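DUF5037 domain-containing protein (Ruminococcus gnavus, PDB 4GL6) is of unknown function and belongs to the DUF5037 family, whose biochemical role remains unassigned. Local coordinates at residues Lys154-Glu159 with Ile233-Lys238. Sequence-based numbering, arbitrary orientation.
Sequences KTDEEE and IFKAAK
Phe234 points its ring at the first turn of helix 156-171 and meets the Glu159 carboxylate at the ring edge, CZ lying 3.9 Å from Glu159 CD with the two planes 83° apart. The Phe234 ring also packs edge-to-face with Phe216 and touches Tyr181 of strand 175-182. Lys235, one residue on, passes its CG and CD across the Asp156 side chain, CG 3.4 Å from Asp156 OD2, then bends at chi3 (-78°) to bring NZ within 2.8 Å of Glu157 OE2 in a salt bridge. A turn beyond Phe234, Lys238 leaves its helix with CG anti to the backbone N (chi1 -165°) and stays extended, carrying NZ between two carboxylates: Asp156 OD1 at 2.8 Å and Glu159 OE1 at 2.7 Å, each met nearly along its C-O bond. The other oxygen, Glu159 OE2, is hydrogen-bonded to the hydroxyls of Tyr181 and Tyr163, which probably hold the carboxylate in place for Lys238. With an alanine at Lys238 the ammonium is gone, and the Asp156 and Glu159 carboxylates would probably be left close together without their common counter-charge. Thr155 and Glu158 close a capping box at the helix start, just where Asp156 and Glu157 offer their charges. Three salt bridges, with Phe234 packed beside them, thus join the start of helix 156-171 to the last helix, 231-239, and the shared ammonium probably helps keep both of its carboxylates ionised.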
# COMPACT_ATOMS: atom_id res chain seq x y z
N LYS A 154 2.49 -21.99 12.60
CA LYS A 154 3.44 -21.27 13.46
C LYS A 154 2.56 -20.78 14.62
O LYS A 154 1.44 -20.35 14.39
CB LYS A 154 4.21 -20.16 12.70
CG LYS A 154 5.64 -20.62 12.39
CD LYS A 154 6.52 -19.77 11.49
CE LYS A 154 7.94 -20.35 11.48
NZ LYS A 154 8.86 -19.67 10.53
N THR A 155 3.03 -20.93 15.87
CA THR A 155 2.23 -20.54 17.05
C THR A 155 1.98 -19.04 17.04
O THR A 155 2.72 -18.29 16.40
CB THR A 155 2.90 -20.93 18.40
OG1 THR A 155 4.13 -20.20 18.55
CG2 THR A 155 3.20 -22.44 18.51
N ASP A 156 0.93 -18.61 17.73
CA ASP A 156 0.61 -17.17 17.83
C ASP A 156 1.83 -16.34 18.31
O ASP A 156 2.08 -15.27 17.77
CB ASP A 156 -0.55 -16.93 18.80
CG ASP A 156 -1.91 -17.42 18.27
OD1 ASP A 156 -2.10 -17.65 17.06
OD2 ASP A 156 -2.82 -17.55 19.11
N GLU A 157 2.59 -16.88 19.26
CA GLU A 157 3.78 -16.23 19.83
C GLU A 157 4.82 -16.04 18.72
O GLU A 157 5.33 -14.95 18.53
CB GLU A 157 4.40 -17.05 21.00
CG GLU A 157 3.61 -17.11 22.32
CD GLU A 157 2.27 -17.86 22.26
OE1 GLU A 157 2.04 -18.70 21.35
OE2 GLU A 157 1.41 -17.61 23.14
N GLU A 158 5.10 -17.13 17.99
CA GLU A 158 6.05 -17.13 16.86
C GLU A 158 5.64 -16.15 15.76
O GLU A 158 6.48 -15.45 15.20
CB GLU A 158 6.20 -18.55 16.25
CG GLU A 158 6.92 -19.57 17.12
CD GLU A 158 6.79 -21.03 16.65
OE1 GLU A 158 5.76 -21.43 16.07
OE2 GLU A 158 7.73 -21.80 16.90
N GLU A 159 4.34 -16.09 15.48
CA GLU A 159 3.81 -15.20 14.45
C GLU A 159 4.00 -13.74 14.84
O GLU A 159 4.51 -12.94 14.05
CB GLU A 159 2.33 -15.52 14.19
CG GLU A 159 1.72 -14.80 12.99
CD GLU A 159 0.26 -15.18 12.67
OE1 GLU A 159 -0.28 -16.18 13.23
OE2 GLU A 159 -0.33 -14.48 11.82
N ILE A 233 -3.49 -9.25 23.40
CA ILE A 233 -4.44 -8.51 22.55
C ILE A 233 -4.47 -9.09 21.12
O ILE A 233 -5.53 -9.12 20.48
CB ILE A 233 -4.13 -6.99 22.56
CG1 ILE A 233 -4.40 -6.39 23.96
CG2 ILE A 233 -4.95 -6.23 21.51
CD1 ILE A 233 -3.74 -5.05 24.21
N PHE A 234 -3.31 -9.52 20.64
CA PHE A 234 -3.17 -10.16 19.32
C PHE A 234 -3.91 -11.48 19.27
O PHE A 234 -4.70 -11.71 18.34
CB PHE A 234 -1.69 -10.33 18.96
CG PHE A 234 -1.45 -11.17 17.74
CD1 PHE A 234 -1.75 -10.68 16.48
CD2 PHE A 234 -0.88 -12.43 17.85
CE1 PHE A 234 -1.52 -11.45 15.34
CE2 PHE A 234 -0.65 -13.20 16.72
CZ PHE A 234 -0.97 -12.71 15.46
N LYS A 235 -3.68 -12.34 20.28
CA LYS A 235 -4.37 -13.63 20.37
C LYS A 235 -5.90 -13.47 20.41
O LYS A 235 -6.61 -14.15 19.67
CB LYS A 235 -3.86 -14.49 21.54
CG LYS A 235 -2.45 -15.02 21.31
CD LYS A 235 -2.03 -16.19 22.18
CE LYS A 235 -1.65 -15.78 23.59
NZ LYS A 235 -1.02 -16.91 24.32
N ALA A 236 -6.38 -12.54 21.23
CA ALA A 236 -7.81 -12.24 21.35
C ALA A 236 -8.39 -11.73 20.02
O ALA A 236 -9.44 -12.20 19.58
CB ALA A 236 -8.09 -11.25 22.48
N ALA A 237 -7.67 -10.80 19.37
CA ALA A 237 -8.09 -10.23 18.07
C ALA A 237 -8.19 -11.29 16.96
O ALA A 237 -9.14 -11.29 16.17
CB ALA A 237 -7.14 -9.13 17.64
N LYS A 238 -7.20 -12.19 16.94
CA LYS A 238 -7.10 -13.30 15.97
C LYS A 238 -8.29 -14.29 16.10
O LYS A 238 -8.69 -14.85 15.09
CB LYS A 238 -5.72 -13.98 16.11
CG LYS A 238 -5.32 -14.89 14.97
CD LYS A 238 -3.92 -15.50 15.14
CE LYS A 238 -3.68 -16.64 14.13
NZ LYS A 238 -2.46 -17.47 14.26